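Local coordinates for chemotaxis signal transduction protein (Thermoanaerobacter tengcongensis, PDB 2QDL) that probably acts as a scaffold that couples chemoreceptors to the histidine kinase CheA in bacterial chemotaxis signalling, at residues K12-L26 / D132-L144. Numbering follows the deposited sequence.
Sequences KKIVVFSLAEELYGL and DDKMIIIIKLHFL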
loop_
_atom_site.group_PDB
_atom_site.type_symbol
_atom_site.label_atom_id
_atom_site.label_comp_id
_atom_site.label_asym_id
_atom_site.label_seq_id
_atom_site.Cartn_x
_atom_site.Cartn_y
_atom_site.Cartn_z
ATOM N N LYS A 12 -15.703 3.337 7.601
ATOM C CA LYS A 12 -14.363 3.223 7.013
ATOM C C LYS A 12 -14.291 1.933 6.173
ATOM O O LYS A 12 -14.637 0.833 6.665
ATOM C CB LYS A 12 -13.269 3.249 8.097
ATOM C CG LYS A 12 -11.824 3.253 7.550
ATOM C CD LYS A 12 -10.803 3.369 8.686
ATOM C CE LYS A 12 -9.401 3.596 8.180
ATOM N NZ LYS A 12 -9.214 4.989 7.603
ATOM N N LYS A 13 -13.886 2.053 4.910
ATOM C CA LYS A 13 -13.729 0.867 4.048
ATOM C C LYS A 13 -12.239 0.652 3.780
ATOM O O LYS A 13 -11.554 1.558 3.285
ATOM C CB LYS A 13 -14.492 1.000 2.733
ATOM C CG LYS A 13 -15.942 1.431 2.864
ATOM C CD LYS A 13 -16.921 0.285 2.815
ATOM C CE LYS A 13 -17.464 0.107 1.369
ATOM N NZ LYS A 13 -18.641 -0.841 1.289
ATOM N N ILE A 14 -11.743 -0.523 4.161
ATOM C CA ILE A 14 -10.355 -0.894 3.913
ATOM C C ILE A 14 -10.265 -1.895 2.754
ATOM O O ILE A 14 -10.969 -2.903 2.732
ATOM C CB ILE A 14 -9.668 -1.509 5.177
ATOM C CG1 ILE A 14 -9.785 -0.584 6.393
ATOM C CG2 ILE A 14 -8.232 -1.799 4.886
ATOM C CD1 ILE A 14 -9.329 0.815 6.148
ATOM N N VAL A 15 -9.416 -1.581 1.782
ATOM C CA VAL A 15 -9.010 -2.524 0.732
ATOM C C VAL A 15 -7.907 -3.384 1.312
ATOM O O VAL A 15 -6.856 -2.869 1.763
ATOM C CB VAL A 15 -8.484 -1.764 -0.515
ATOM C CG1 VAL A 15 -8.130 -2.712 -1.635
ATOM C CG2 VAL A 15 -9.533 -0.754 -0.975
ATOM N N VAL A 16 -8.179 -4.690 1.325
ATOM C CA VAL A 16 -7.300 -5.686 1.910
ATOM C C VAL A 16 -6.604 -6.431 0.777
ATOM O O VAL A 16 -7.238 -6.890 -0.188
ATOM C CB VAL A 16 -8.065 -6.669 2.864
ATOM C CG1 VAL A 16 -7.114 -7.710 3.481
ATOM C CG2 VAL A 16 -8.755 -5.910 3.980
ATOM N N PHE A 17 -5.288 -6.513 0.889
ATOM C CA PHE A 17 -4.463 -7.159 -0.078
ATOM C C PHE A 17 -3.454 -8.015 0.658
ATOM O O PHE A 17 -3.196 -7.827 1.845
ATOM C CB PHE A 17 -3.772 -6.131 -1.005
ATOM C CG PHE A 17 -3.080 -4.970 -0.278
ATOM C CD1 PHE A 17 -1.728 -5.040 0.050
ATOM C CD2 PHE A 17 -3.787 -3.825 0.061
ATOM C CE1 PHE A 17 -1.083 -3.948 0.690
ATOM C CE2 PHE A 17 -3.167 -2.743 0.697
ATOM C CZ PHE A 17 -1.823 -2.798 1.009
ATOM N N SER A 18 -2.865 -8.982 -0.031
ATOM C CA SER A 18 -1.949 -9.835 0.679
ATOM C C SER A 18 -0.535 -9.633 0.153
ATOM O O SER A 18 -0.347 -9.230 -0.982
ATOM C CB SER A 18 -2.405 -11.293 0.617
ATOM O OG SER A 18 -2.508 -11.725 -0.712
ATOM N N LEU A 19 0.434 -9.847 1.038
ATOM C CA LEU A 19 1.857 -9.898 0.686
ATOM C C LEU A 19 2.389 -11.194 1.314
ATOM O O LEU A 19 2.422 -11.304 2.532
ATOM C CB LEU A 19 2.630 -8.688 1.229
ATOM C CG LEU A 19 2.247 -7.299 0.685
ATOM C CD1 LEU A 19 3.020 -6.215 1.449
ATOM C CD2 LEU A 19 2.497 -7.226 -0.821
ATOM N N ALA A 20 2.761 -12.168 0.483
ATOM C CA ALA A 20 3.137 -13.508 0.956
ATOM C C ALA A 20 2.014 -14.016 1.877
ATOM O O ALA A 20 0.833 -14.001 1.483
ATOM C CB ALA A 20 4.515 -13.516 1.657
ATOM N N GLU A 21 2.333 -14.427 3.100
ATOM C CA GLU A 21 1.261 -15.008 3.912
ATOM C C GLU A 21 0.554 -13.972 4.832
ATOM O O GLU A 21 -0.108 -14.353 5.802
ATOM C CB GLU A 21 1.749 -16.265 4.678
ATOM C CG GLU A 21 2.344 -17.404 3.771
ATOM C CD GLU A 21 3.852 -17.240 3.502
ATOM O OE1 GLU A 21 4.551 -16.734 4.406
ATOM O OE2 GLU A 21 4.336 -17.603 2.392
ATOM N N GLU A 22 0.670 -12.677 4.516
ATOM C CA GLU A 22 0.211 -11.632 5.444
ATOM C C GLU A 22 -0.801 -10.656 4.809
ATOM O O GLU A 22 -0.802 -10.459 3.581
ATOM C CB GLU A 22 1.406 -10.875 6.050
ATOM C CG GLU A 22 2.450 -11.753 6.747
ATOM C CD GLU A 22 3.729 -10.992 7.084
ATOM O OE1 GLU A 22 3.895 -9.833 6.619
ATOM O OE2 GLU A 22 4.580 -11.554 7.826
ATOM N N LEU A 23 -1.651 -10.069 5.646
ATOM C CA LEU A 23 -2.722 -9.170 5.179
ATOM C C LEU A 23 -2.383 -7.735 5.508
ATOM O O LEU A 23 -1.926 -7.445 6.616
ATOM C CB LEU A 23 -4.081 -9.521 5.813
ATOM C CG LEU A 23 -4.608 -10.908 5.418
ATOM C CD1 LEU A 23 -5.909 -11.194 6.157
ATOM C CD2 LEU A 23 -4.793 -11.063 3.912
ATOM N N TYR A 24 -2.578 -6.861 4.526
ATOM C CA TYR A 24 -2.317 -5.443 4.685
ATOM C C TYR A 24 -3.525 -4.697 4.172
ATOM O O TYR A 24 -4.283 -5.237 3.350
ATOM C CB TYR A 24 -1.017 -5.050 3.935
ATOM C CG TYR A 24 0.186 -5.665 4.614
ATOM C CD1 TYR A 24 0.584 -6.966 4.326
ATOM C CD2 TYR A 24 0.874 -4.970 5.599
ATOM C CE1 TYR A 24 1.659 -7.548 4.977
ATOM C CE2 TYR A 24 1.968 -5.541 6.247
ATOM C CZ TYR A 24 2.336 -6.827 5.936
ATOM O OH TYR A 24 3.380 -7.386 6.595
ATOM N N GLY A 25 -3.713 -3.467 4.639
ATOM C CA GLY A 25 -4.799 -2.657 4.105
ATOM C C GLY A 25 -4.538 -1.180 3.882
ATOM O O GLY A 25 -3.630 -0.586 4.477
ATOM N N LEU A 26 -5.369 -0.595 3.026
ATOM C CA LEU A 26 -5.414 0.846 2.826
ATOM C C LEU A 26 -6.870 1.286 2.808
ATOM O O LEU A 26 -7.744 0.541 2.335
ATOM C CB LEU A 26 -4.760 1.244 1.499
ATOM C CG LEU A 26 -3.240 1.189 1.437
ATOM C CD1 LEU A 26 -2.720 1.244 -0.029
ATOM C CD2 LEU A 26 -2.624 2.316 2.312
ATOM N N ASP A 132 -11.834 -10.867 10.789
ATOM C CA ASP A 132 -12.024 -12.295 11.017
ATOM C C ASP A 132 -11.274 -12.606 12.307
ATOM O O ASP A 132 -11.543 -12.012 13.362
ATOM C CB ASP A 132 -11.454 -13.133 9.859
ATOM C CG ASP A 132 -12.503 -13.523 8.827
ATOM O OD1 ASP A 132 -13.597 -13.988 9.233
ATOM O OD2 ASP A 132 -12.215 -13.387 7.609
ATOM N N ASP A 133 -10.308 -13.513 12.188
ATOM C CA ASP A 133 -9.369 -13.825 13.250
ATOM C C ASP A 133 -7.964 -13.381 12.776
ATOM O O ASP A 133 -6.934 -13.982 13.125
ATOM C CB ASP A 133 -9.414 -15.336 13.503
ATOM C CG ASP A 133 -9.120 -15.703 14.945
ATOM O OD1 ASP A 133 -8.449 -14.913 15.662
ATOM O OD2 ASP A 133 -9.560 -16.805 15.353
ATOM N N LYS A 134 -7.954 -12.304 11.990
ATOM C CA LYS A 134 -6.763 -11.815 11.300
ATOM C C LYS A 134 -6.291 -10.470 11.857
ATOM O O LYS A 134 -7.090 -9.680 12.404
ATOM C CB LYS A 134 -7.064 -11.642 9.798
ATOM C CG LYS A 134 -7.525 -12.903 9.063
ATOM C CD LYS A 134 -6.360 -13.797 8.635
ATOM C CE LYS A 134 -6.823 -14.835 7.635
ATOM N NZ LYS A 134 -7.489 -15.973 8.321
ATOM N N MET A 135 -4.989 -10.223 11.717
ATOM C CA MET A 135 -4.411 -8.902 11.964
ATOM C C MET A 135 -4.249 -8.217 10.616
ATOM O O MET A 135 -3.740 -8.821 9.650
ATOM C CB MET A 135 -3.065 -9.016 12.686
ATOM C CG MET A 135 -2.183 -7.766 12.577
ATOM S SD MET A 135 -0.594 -7.862 13.428
ATOM C CE MET A 135 -1.091 -7.762 15.175
ATOM N N ILE A 136 -4.727 -6.983 10.519
ATOM C CA ILE A 136 -4.487 -6.215 9.315
ATOM C C ILE A 136 -3.760 -4.931 9.664
ATOM O O ILE A 136 -4.318 -4.049 10.287
ATOM C CB ILE A 136 -5.763 -5.883 8.537
ATOM C CG1 ILE A 136 -6.668 -7.109 8.426
ATOM C CG2 ILE A 136 -5.392 -5.335 7.137
ATOM C CD1 ILE A 136 -7.942 -6.838 7.678
ATOM N N ILE A 137 -2.523 -4.831 9.200
ATOM C CA ILE A 137 -1.748 -3.616 9.303
ATOM C C ILE A 137 -2.165 -2.681 8.210
ATOM O O ILE A 137 -2.131 -3.033 7.038
ATOM C CB ILE A 137 -0.221 -3.885 9.218
ATOM C CG1 ILE A 137 0.251 -4.465 10.550
ATOM C CG2 ILE A 137 0.542 -2.604 8.862
ATOM C CD1 ILE A 137 1.523 -5.168 10.483
ATOM N N ILE A 138 -2.587 -1.489 8.621
ATOM C CA ILE A 138 -2.894 -0.428 7.720
ATOM C C ILE A 138 -1.576 0.287 7.458
ATOM O O ILE A 138 -0.912 0.806 8.394
ATOM C CB ILE A 138 -3.986 0.535 8.290
ATOM C CG1 ILE A 138 -5.281 -0.241 8.546
ATOM C CG2 ILE A 138 -4.223 1.673 7.301
ATOM C CD1 ILE A 138 -6.336 0.586 9.177
ATOM N N ILE A 139 -1.193 0.309 6.193
ATOM C CA ILE A 139 0.091 0.864 5.790
ATOM C C ILE A 139 0.062 2.390 5.772
ATOM O O ILE A 139 -0.928 2.996 5.355
ATOM C CB ILE A 139 0.512 0.309 4.400
ATOM C CG1 ILE A 139 0.916 -1.174 4.537
ATOM C CG2 ILE A 139 1.605 1.231 3.704
ATOM C CD1 ILE A 139 0.997 -1.906 3.194
ATOM N N LYS A 140 1.136 3.002 6.249
ATOM C CA LYS A 140 1.320 4.443 6.160
ATOM C C LYS A 140 2.137 4.698 4.923
ATOM O O LYS A 140 3.234 4.146 4.763
ATOM C CB LYS A 140 2.049 4.973 7.415
ATOM C CG LYS A 140 2.452 6.431 7.372
ATOM C CD LYS A 140 3.215 6.884 8.634
ATOM C CE LYS A 140 2.272 7.033 9.841
ATOM N NZ LYS A 140 2.960 7.452 11.145
ATOM N N LEU A 141 1.594 5.526 4.032
ATOM C CA LEU A 141 2.215 5.793 2.741
ATOM C C LEU A 141 3.336 6.819 2.779
ATOM O O LEU A 141 4.189 6.821 1.895
ATOM C CB LEU A 141 1.166 6.290 1.745
ATOM C CG LEU A 141 -0.049 5.384 1.492
ATOM C CD1 LEU A 141 -1.058 6.099 0.631
ATOM C CD2 LEU A 141 0.359 4.020 0.922
ATOM N N HIS A 142 3.314 7.715 3.765
ATOM C CA HIS A 142 4.211 8.869 3.814
ATOM C C HIS A 142 5.685 8.611 3.413
ATOM O O HIS A 142 6.205 9.265 2.504
ATOM C CB HIS A 142 4.152 9.501 5.215
ATOM C CG HIS A 142 4.735 10.876 5.281
ATOM N ND1 HIS A 142 4.589 11.694 6.378
ATOM C CD2 HIS A 142 5.442 11.590 4.371
ATOM C CE1 HIS A 142 5.196 12.845 6.146
ATOM N NE2 HIS A 142 5.726 12.803 4.938
ATOM N N PHE A 143 6.344 7.678 4.100
ATOM C CA PHE A 143 7.777 7.466 3.935
ATOM C C PHE A 143 8.208 6.284 3.062
ATOM O O PHE A 143 9.393 5.915 3.069
ATOM C CB PHE A 143 8.438 7.332 5.308
ATOM C CG PHE A 143 8.028 8.421 6.287
ATOM C CD1 PHE A 143 8.354 9.756 6.046
ATOM C CD2 PHE A 143 7.292 8.100 7.429
ATOM C CE1 PHE A 143 7.968 10.765 6.946
ATOM C CE2 PHE A 143 6.882 9.103 8.347
ATOM C CZ PHE A 143 7.225 10.435 8.102
ATOM N N LEU A 144 7.273 5.689 2.322
ATOM C CA LEU A 144 7.587 4.510 1.520
ATOM C C LEU A 144 8.792 4.706 0.586
ATOM O O LEU A 144 9.593 3.787 0.408
ATOM C CB LEU A 144 6.362 3.978 0.754
ATOM C CG LEU A 144 5.279 3.305 1.614
ATOM C CD1 LEU A 144 4.032 2.978 0.727
ATOM C CD2 LEU A 144 5.838 2.053 2.313
HETATM O O HOH W 1 -0.863 -7.963 9.091
#
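Gly25 is gripped from both ends by the strand 134-139: its N donates to Ile137 O at 2.9 Å, and its O accepts from Ile139 N at 3.1 Å. The two strands run parallel, Tyr24 beside Ile137 and Gly25 beside Ile138. Toward the start of the pairing the direct bonds give way to a water, which donates to both Leu23 O and Met135 O.

Tyr24 is the side chain to follow. With CG anti to the carbonyl carbon (chi1 -68°), it lies alongside Ile137, both pointing the same way. Tyr24 CB meets Ile139 CD1 at 3.8 Å; CG stays near that same methyl; Tyr24 CD2 has Ile137 CB at 3.9 Å and also Ile139 CG1; CE2 passes Ile137 CB and CG2. At the tip, Tyr24 OH donates at 2.5 Å to Glu22 OE1, which lies in the plane of the ring at its edge; this bond, together with Ile137 and Ile139, probably keeps the ring in place. Replacing the tyrosine with an alanine would probably leave Glu22 OE1 without this donor and open a gap against Ile137. Ile139 CD1 is shared, since the edge of the Phe17 ring also reaches it, Phe17 CZ at 3.7 Å; Leu66 and Phe70 of helix 66-70 pack on Ile139 too.

On the other face, Ile136 lays CG2 against Gly25 N (3.5 Å), while its side chain crosses that of Val16 at about a right angle, CD1 meeting Val16 CG2. A CB on Gly25 would be tight against Ile136 CG2 and would collide with Ile14 CG2. Further out, Leu23 CD1 rests on the aliphatic chain of Lys134.

Strand 22-27, hydrogen-bonded antiparallel to 12-19 across a type II' turn, thus joins a strand from late in the chain, a parallel pairing within the curled beta-barrel architecture of the CheW-like domain.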